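Local atomic coordinates of glucuronoarabinoxylan endo-1,4-beta-xylanase (Clostridium papyrosolvens, PDB entry 4FMV), a protein that probably hydrolyses internal beta-1,4 linkages of xylan-type plant polysaccharides, acting through this family 30 glycoside hydrolase catalytic region of a longer protein. Residues A195-Y207 with K222-Y234. Residues are numbered along the deposited sequence; the frame is centred on the assembly and turned at random.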
ATOM      1  N   ALA A 195      10.609  -2.400 -21.142  1.00 14.15           N
ATOM      2  CA  ALA A 195      10.560  -2.320 -19.681  1.00  9.76           C
ATOM      3  C   ALA A 195       9.127  -2.098 -19.188  1.00 13.27           C
ATOM      4  O   ALA A 195       8.673  -2.744 -18.241  1.00 10.17           O
ATOM      5  CB  ALA A 195      11.468  -1.209 -19.184  1.00  7.61           C
ATOM      6  N   LEU A 196       8.420  -1.175 -19.832  1.00 12.42           N
ATOM      7  CA  LEU A 196       7.050  -0.868 -19.454  1.00 13.45           C
ATOM      8  C   LEU A 196       6.166  -2.120 -19.557  1.00 14.22           C
ATOM      9  O   LEU A 196       5.329  -2.367 -18.690  1.00 14.99           O
ATOM     10  CB  LEU A 196       6.503   0.261 -20.328  1.00 14.14           C
ATOM     11  CG  LEU A 196       5.048   0.702 -20.095  1.00 16.15           C
ATOM     12  CD1 LEU A 196       4.788   1.105 -18.639  1.00 16.48           C
ATOM     13  CD2 LEU A 196       4.703   1.838 -21.055  1.00 17.80           C
ATOM     14  N   ASP A 197       6.365  -2.901 -20.615  1.00 15.36           N
ATOM     15  CA  ASP A 197       5.641  -4.156 -20.819  1.00 18.72           C
ATOM     16  C   ASP A 197       5.902  -5.129 -19.683  1.00 19.29           C
ATOM     17  O   ASP A 197       5.015  -5.909 -19.284  1.00 18.73           O
ATOM     18  CB  ASP A 197       6.069  -4.825 -22.124  1.00 23.37           C
ATOM     19  CG  ASP A 197       5.163  -4.477 -23.274  1.00 32.97           C
ATOM     20  OD1 ASP A 197       4.037  -4.008 -23.012  1.00 36.50           O
ATOM     21  OD2 ASP A 197       5.572  -4.671 -24.439  1.00 37.35           O
ATOM     22  N   ASN A 198       7.137  -5.108 -19.190  1.00 16.04           N
ATOM     23  CA  ASN A 198       7.550  -6.031 -18.143  1.00 16.10           C
ATOM     24  C   ASN A 198       7.204  -5.554 -16.729  1.00 13.22           C
ATOM     25  O   ASN A 198       7.416  -6.287 -15.775  1.00 18.17           O
ATOM     26  CB  ASN A 198       9.046  -6.364 -18.265  1.00 14.17           C
ATOM     27  CG  ASN A 198       9.343  -7.224 -19.470  1.00 16.23           C
ATOM     28  OD1 ASN A 198       8.438  -7.861 -20.026  1.00 14.13           O
ATOM     29  ND2 ASN A 198      10.608  -7.244 -19.895  1.00 15.55           N
ATOM     30  N   MET A 199       6.677  -4.331 -16.614  1.00  9.83           N
ATOM     31  CA  MET A 199       6.207  -3.776 -15.343  1.00 11.86           C
ATOM     32  C   MET A 199       4.697  -3.840 -15.222  1.00 12.21           C
ATOM     33  O   MET A 199       3.988  -3.320 -16.074  1.00 13.37           O
ATOM     34  CB  MET A 199       6.611  -2.315 -15.195  1.00  9.52           C
ATOM     35  CG  MET A 199       6.220  -1.739 -13.847  1.00 14.07           C
ATOM     36  SD  MET A 199       6.207   0.066 -13.817  1.00 17.91           S
ATOM     37  CE  MET A 199       4.584   0.357 -14.532  1.00 13.15           C
ATOM     38  N   ASP A 200       4.215  -4.592 -14.243  1.00  7.28           N
ATOM     39  CA  ASP A 200       2.813  -4.565 -13.832  1.00 10.65           C
ATOM     40  C   ASP A 200       2.361  -3.547 -12.789  1.00 13.02           C
ATOM     41  O   ASP A 200       1.280  -2.967 -12.908  1.00 10.79           O
ATOM     42  CB  ASP A 200       2.367  -5.981 -13.509  1.00 13.51           C
ATOM     43  CG  ASP A 200       2.730  -6.926 -14.628  1.00 13.41           C
ATOM     44  OD1 ASP A 200       2.009  -6.919 -15.646  1.00 14.27           O
ATOM     45  OD2 ASP A 200       3.761  -7.622 -14.507  1.00 14.66           O
ATOM     46  N   VAL A 201       3.170  -3.372 -11.744  1.00  8.91           N
ATOM     47  CA  VAL A 201       2.818  -2.459 -10.671  1.00 10.90           C
ATOM     48  C   VAL A 201       3.985  -1.518 -10.427  1.00 11.42           C
ATOM     49  O   VAL A 201       5.115  -1.971 -10.242  1.00  8.97           O
ATOM     50  CB  VAL A 201       2.450  -3.220  -9.358  1.00 10.59           C
ATOM     51  CG1 VAL A 201       2.121  -2.245  -8.239  1.00  7.71           C
ATOM     52  CG2 VAL A 201       1.261  -4.183  -9.601  1.00  8.77           C
ATOM     53  N   LEU A 202       3.721  -0.213 -10.439  1.00  9.06           N
ATOM     54  CA  LEU A 202       4.779   0.740 -10.103  1.00  7.06           C
ATOM     55  C   LEU A 202       4.622   0.944  -8.599  1.00  7.53           C
ATOM     56  O   LEU A 202       3.603   1.486  -8.153  1.00 10.02           O
ATOM     57  CB  LEU A 202       4.568   2.066 -10.859  1.00  9.00           C
ATOM     58  CG  LEU A 202       5.787   3.001 -10.984  1.00 10.98           C
ATOM     59  CD1 LEU A 202       5.534   4.135 -11.979  1.00 10.33           C
ATOM     60  CD2 LEU A 202       6.150   3.549  -9.641  1.00  8.36           C
ATOM     61  N   GLY A 203       5.572   0.414  -7.822  1.00  8.49           N
ATOM     62  CA  GLY A 203       5.605   0.633  -6.387  1.00  9.85           C
ATOM     63  C   GLY A 203       6.475   1.808  -5.982  1.00  8.29           C
ATOM     64  O   GLY A 203       7.532   2.026  -6.557  1.00 13.12           O
ATOM     65  N   CYS A 204       6.091   2.492  -4.916  1.00  7.44           N
ATOM     66  CA  CYS A 204       6.860   3.615  -4.403  1.00  7.52           C
ATOM     67  C   CYS A 204       6.687   3.708  -2.891  1.00  7.33           C
ATOM     68  O   CYS A 204       5.687   3.235  -2.344  1.00 10.38           O
ATOM     69  CB  CYS A 204       6.373   4.920  -5.034  1.00  9.50           C
ATOM     70  SG  CYS A 204       4.664   5.370  -4.599  1.00 10.02           S
ATOM     71  N   HIS A 205       7.654   4.333  -2.221  1.00  6.13           N
ATOM     72  CA  HIS A 205       7.523   4.633  -0.800  1.00  8.55           C
ATOM     73  C   HIS A 205       7.460   6.143  -0.595  1.00 11.29           C
ATOM     74  O   HIS A 205       7.901   6.922  -1.437  1.00 11.99           O
ATOM     75  CB  HIS A 205       8.692   4.052   0.009  1.00  7.13           C
ATOM     76  CG  HIS A 205       8.841   2.570  -0.130  1.00 11.87           C
ATOM     77  ND1 HIS A 205       9.889   1.872   0.435  1.00 10.79           N
ATOM     78  CD2 HIS A 205       8.085   1.654  -0.777  1.00  9.98           C
ATOM     79  CE1 HIS A 205       9.759   0.590   0.156  1.00  9.27           C
ATOM     80  NE2 HIS A 205       8.672   0.430  -0.587  1.00 11.78           N
ATOM     81  N   PHE A 206       6.846   6.502   0.525  1.00 10.55           N
ATOM     82  CA  PHE A 206       6.543   7.862   1.004  1.00  9.77           C
ATOM     83  C   PHE A 206       7.511   8.561   1.980  1.00 11.36           C
ATOM     84  O   PHE A 206       7.060   9.387   2.791  1.00  9.44           O
ATOM     85  CB  PHE A 206       5.071   8.090   1.364  1.00  7.61           C
ATOM     86  CG  PHE A 206       4.162   8.286   0.168  1.00  9.10           C
ATOM     87  CD1 PHE A 206       4.651   8.197  -1.140  1.00 10.67           C
ATOM     88  CD2 PHE A 206       2.807   8.580   0.362  1.00  8.77           C
ATOM     89  CE1 PHE A 206       3.804   8.385  -2.246  1.00  8.95           C
ATOM     90  CE2 PHE A 206       1.941   8.773  -0.738  1.00  9.64           C
ATOM     91  CZ  PHE A 206       2.446   8.673  -2.043  1.00  8.09           C
ATOM     92  N   TYR A 207       8.760   8.125   2.095  1.00 11.12           N
ATOM     93  CA  TYR A 207       9.529   8.724   3.152  1.00 10.87           C
ATOM     94  C   TYR A 207      10.124  10.015   2.609  1.00 15.02           C
ATOM     95  O   TYR A 207      11.174  10.026   1.966  1.00 15.21           O
ATOM     96  CB  TYR A 207      10.677   7.760   3.488  1.00 11.61           C
ATOM     97  CG  TYR A 207      10.172   6.463   4.086  1.00 10.58           C
ATOM     98  CD1 TYR A 207       9.585   6.453   5.350  1.00 10.99           C
ATOM     99  CD2 TYR A 207      10.254   5.273   3.392  1.00  8.02           C
ATOM    100  CE1 TYR A 207       9.104   5.296   5.903  1.00 11.04           C
ATOM    101  CE2 TYR A 207       9.756   4.100   3.944  1.00  9.61           C
ATOM    102  CZ  TYR A 207       9.192   4.121   5.194  1.00 11.14           C
ATOM    103  OH  TYR A 207       8.707   2.965   5.759  1.00 14.17           O
ATOM    104  N   LYS A 222       1.265   6.748 -19.214  1.00 16.49           N
ATOM    105  CA  LYS A 222       1.738   5.377 -19.462  1.00 17.28           C
ATOM    106  C   LYS A 222       0.960   4.274 -18.719  1.00 17.12           C
ATOM    107  O   LYS A 222       1.422   3.139 -18.650  1.00 16.45           O
ATOM    108  CB  LYS A 222       3.255   5.228 -19.197  1.00 15.81           C
ATOM    109  CG  LYS A 222       4.182   6.235 -19.911  1.00 16.28           C
ATOM    110  CD  LYS A 222       4.277   6.030 -21.409  1.00 16.42           C
ATOM    111  CE  LYS A 222       5.457   6.825 -21.981  1.00 20.57           C
ATOM    112  NZ  LYS A 222       5.604   6.730 -23.481  1.00 18.38           N
ATOM    113  N   SER A 223      -0.140   4.628 -18.065  1.00 14.94           N
ATOM    114  CA  SER A 223      -0.769   3.749 -17.078  1.00 14.29           C
ATOM    115  C   SER A 223      -1.701   2.646 -17.597  1.00 16.91           C
ATOM    116  O   SER A 223      -2.276   1.911 -16.793  1.00 18.03           O
ATOM    117  CB  SER A 223      -1.560   4.584 -16.074  1.00 14.93           C
ATOM    118  OG  SER A 223      -2.630   5.261 -16.726  1.00 16.77           O
ATOM    119  N   ALA A 224      -1.893   2.536 -18.905  1.00 17.79           N
ATOM    120  CA  ALA A 224      -2.810   1.511 -19.410  1.00 19.27           C
ATOM    121  C   ALA A 224      -2.329   0.098 -19.035  1.00 17.42           C
ATOM    122  O   ALA A 224      -1.231  -0.325 -19.425  1.00 18.69           O
ATOM    123  CB  ALA A 224      -2.955   1.634 -20.922  1.00 17.66           C
ATOM    124  N   GLY A 225      -3.180  -0.651 -18.343  1.00 14.34           N
ATOM    125  CA  GLY A 225      -2.831  -1.995 -17.913  1.00 15.58           C
ATOM    126  C   GLY A 225      -1.937  -2.067 -16.681  1.00 16.07           C
ATOM    127  O   GLY A 225      -1.512  -3.153 -16.275  1.00 14.82           O
ATOM    128  N   LYS A 226      -1.673  -0.923 -16.051  1.00 18.63           N
ATOM    129  CA  LYS A 226      -0.704  -0.860 -14.943  1.00 15.70           C
ATOM    130  C   LYS A 226      -1.401  -0.405 -13.671  1.00 15.13           C
ATOM    131  O   LYS A 226      -2.522   0.099 -13.713  1.00 14.76           O
ATOM    132  CB  LYS A 226       0.446   0.122 -15.239  1.00 15.39           C
ATOM    133  CG  LYS A 226       1.129  -0.045 -16.605  1.00 14.70           C
ATOM    134  CD  LYS A 226       1.672  -1.440 -16.814  1.00 13.25           C
ATOM    135  CE  LYS A 226       2.014  -1.696 -18.288  1.00 12.25           C
ATOM    136  NZ  LYS A 226       2.520  -3.077 -18.521  1.00 10.90           N
ATOM    137  N   GLU A 227      -0.715  -0.589 -12.551  1.00 12.55           N
ATOM    138  CA  GLU A 227      -1.180  -0.106 -11.267  1.00 13.66           C
ATOM    139  C   GLU A 227      -0.061   0.672 -10.582  1.00 11.35           C
ATOM    140  O   GLU A 227       1.113   0.487 -10.880  1.00 12.51           O
ATOM    141  CB  GLU A 227      -1.639  -1.267 -10.387  1.00 17.05           C
ATOM    142  CG  GLU A 227      -2.893  -1.974 -10.883  1.00 23.62           C
ATOM    143  CD  GLU A 227      -3.885  -2.249  -9.764  1.00 26.13           C
ATOM    144  OE1 GLU A 227      -3.518  -2.968  -8.815  1.00 28.21           O
ATOM    145  OE2 GLU A 227      -5.022  -1.737  -9.839  1.00 19.15           O
ATOM    146  N   LEU A 228      -0.452   1.546  -9.666  1.00 11.87           N
ATOM    147  CA  LEU A 228       0.458   2.390  -8.914  1.00  7.27           C
ATOM    148  C   LEU A 228       0.131   2.241  -7.423  1.00 12.29           C
ATOM    149  O   LEU A 228      -0.976   2.591  -6.995  1.00 14.27           O
ATOM    150  CB  LEU A 228       0.259   3.845  -9.363  1.00  5.34           C
ATOM    151  CG  LEU A 228       1.030   4.959  -8.633  1.00  9.10           C
ATOM    152  CD1 LEU A 228       2.544   4.792  -8.775  1.00  9.60           C
ATOM    153  CD2 LEU A 228       0.615   6.365  -9.123  1.00  4.78           C
ATOM    154  N   TRP A 229       1.076   1.717  -6.635  1.00  8.31           N
ATOM    155  CA  TRP A 229       0.822   1.474  -5.221  1.00 10.88           C
ATOM    156  C   TRP A 229       1.874   2.170  -4.380  1.00 12.57           C
ATOM    157  O   TRP A 229       3.053   2.148  -4.723  1.00 12.90           O
ATOM    158  CB  TRP A 229       0.938  -0.008  -4.866  1.00  7.60           C
ATOM    159  CG  TRP A 229       0.077  -0.975  -5.583  1.00 10.77           C
ATOM    160  CD1 TRP A 229      -0.835  -0.729  -6.574  1.00  9.08           C
ATOM    161  CD2 TRP A 229       0.068  -2.384  -5.361  1.00  9.86           C
ATOM    162  NE1 TRP A 229      -1.408  -1.921  -6.987  1.00  9.16           N
ATOM    163  CE2 TRP A 229      -0.873  -2.945  -6.246  1.00  7.94           C
ATOM    164  CE3 TRP A 229       0.768  -3.232  -4.485  1.00  9.72           C
ATOM    165  CZ2 TRP A 229      -1.124  -4.322  -6.292  1.00  8.00           C
ATOM    166  CZ3 TRP A 229       0.519  -4.590  -4.536  1.00  8.65           C
ATOM    167  CH2 TRP A 229      -0.423  -5.121  -5.420  1.00  9.07           C
ATOM    168  N   MET A 230       1.458   2.717  -3.246  1.00 11.56           N
ATOM    169  CA  MET A 230       2.421   3.169  -2.259  1.00  8.77           C
ATOM    170  C   MET A 230       2.624   1.936  -1.370  1.00 11.85           C
ATOM    171  O   MET A 230       1.710   1.513  -0.657  1.00 13.06           O
ATOM    172  CB  MET A 230       1.784   4.282  -1.442  1.00  5.84           C
ATOM    173  CG  MET A 230       2.748   5.162  -0.694  1.00  7.70           C
ATOM    174  SD  MET A 230       3.750   4.301   0.514  1.00  9.22           S
ATOM    175  CE  MET A 230       2.500   3.677   1.664  1.00  9.15           C
ATOM    176  N   THR A 231       3.802   1.328  -1.470  1.00 10.04           N
ATOM    177  CA  THR A 231       4.056   0.025  -0.842  1.00  9.25           C
ATOM    178  C   THR A 231       4.711  -0.018   0.542  1.00  8.00           C
ATOM    179  O   THR A 231       4.836  -1.097   1.125  1.00  9.86           O
ATOM    180  CB  THR A 231       4.896  -0.855  -1.798  1.00  8.43           C
ATOM    181  OG1 THR A 231       6.157  -0.219  -2.050  1.00  9.57           O
ATOM    182  CG2 THR A 231       4.165  -1.052  -3.102  1.00  5.68           C
ATOM    183  N   GLU A 232       5.251   1.093   1.020  1.00  8.38           N
ATOM    184  CA  GLU A 232       5.720   1.148   2.409  1.00  7.44           C
ATOM    185  C   GLU A 232       5.679   2.546   2.999  1.00  8.46           C
ATOM    186  O   GLU A 232       6.235   3.486   2.409  1.00  8.30           O
ATOM    187  CB  GLU A 232       7.146   0.611   2.488  1.00  6.86           C
ATOM    188  CG  GLU A 232       7.619   0.271   3.919  1.00  8.26           C
ATOM    189  CD  GLU A 232       9.116   0.195   3.994  1.00 10.30           C
ATOM    190  OE1 GLU A 232       9.703  -0.594   3.235  1.00 12.41           O
ATOM    191  OE2 GLU A 232       9.713   0.943   4.780  1.00 11.29           O
ATOM    192  N   LYS A 233       5.087   2.687   4.180  1.00 12.36           N
ATOM    193  CA  LYS A 233       5.241   3.897   4.982  1.00 11.46           C
ATOM    194  C   LYS A 233       4.950   3.508   6.431  1.00 10.87           C
ATOM    195  O   LYS A 233       4.075   2.673   6.695  1.00  8.69           O
ATOM    196  CB  LYS A 233       4.292   5.002   4.475  1.00  9.87           C
ATOM    197  CG  LYS A 233       4.400   6.359   5.218  1.00  8.30           C
ATOM    198  CD  LYS A 233       5.827   6.931   5.177  1.00 10.97           C
ATOM    199  CE  LYS A 233       5.903   8.334   5.829  1.00 14.28           C
ATOM    200  NZ  LYS A 233       5.246   9.400   5.006  1.00 15.96           N
ATOM    201  N   TYR A 234       5.622   4.130   7.383  1.00  9.73           N
ATOM    202  CA  TYR A 234       5.171   4.011   8.765  1.00 10.21           C
ATOM    203  C   TYR A 234       5.085   5.393   9.389  1.00 12.52           C
ATOM    204  O   TYR A 234       5.612   6.383   8.837  1.00 12.53           O
ATOM    205  CB  TYR A 234       6.090   3.087   9.586  1.00  8.43           C
ATOM    206  CG  TYR A 234       7.435   3.708   9.864  1.00 10.24           C
ATOM    207  CD1 TYR A 234       7.622   4.517  10.987  1.00 13.81           C
ATOM    208  CD2 TYR A 234       8.506   3.526   8.997  1.00  8.16           C
ATOM    209  CE1 TYR A 234       8.845   5.127  11.253  1.00 15.49           C
ATOM    210  CE2 TYR A 234       9.748   4.117   9.274  1.00  8.69           C
ATOM    211  CZ  TYR A 234       9.899   4.914  10.396  1.00 14.55           C
ATOM    212  OH  TYR A 234      11.113   5.515  10.675  1.00 18.88           O
TER
HETATM  213  O   HOH W   1       2.062  -2.939 -21.330  1.00 25.55           O
HETATM  214  O   HOH W   2       0.811  -5.005 -17.401  1.00 21.94           O
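E232 lays its CB over the centre of the H205 imidazole in a CH-pi contact, 3.4 Å from CB to the ring centroid. With CG anti to the backbone N (chi1 -165°) and the chain extended beyond it, E232 then carries its carboxylate past this ring to Y207, whose OH donates a very short hydrogen bond of 2.5 Å to OE2, which lies at the edge of the tyrosine ring, near its plane. The same Y207 hydroxyl meets the ring edge of Y234. On the other side of the strands, M230 sets CG over the centre of the F206 ring, 3.4 Å from its centroid, while its bent chain keeps SD above that face as a Met-aromatic contact. K233 NZ reaches F206 O at 2.9 Å from above the carbonyl plane and also forms a salt bridge with E249. Strands 201-205 and 227-232 are neighbouring parallel strands of the (beta/alpha)8 barrel, linked through helix 217-221; H205 and E232 lie toward their C-terminal ends, where barrels of this fold carry the active site. There R47 pairs with E232 OE1, E143 bonds H205 ND1, and E177 bonds both H205 NE2 and T231 OG1. Farther down, V201 CG1 sits over the five-membered ring of W229, 3.5 Å from its centroid, and the indole NE1 bonds E227 OE1. L202 and L228 lie side by side; L202 N bonds E227 O (2.7 Å). At the N-terminal end, the bend at chi2 (-56°) folds the K226 chain back and delivers NZ to both L196 O and M199 O, each at 2.9 Å; M199 N reaches L196 O from the opposite face of its carbonyl plane. Two waters accept from NZ as well, one bridging it to D197 OD1, the other to D200 OD1, while D200 OD2 is held by V173 N.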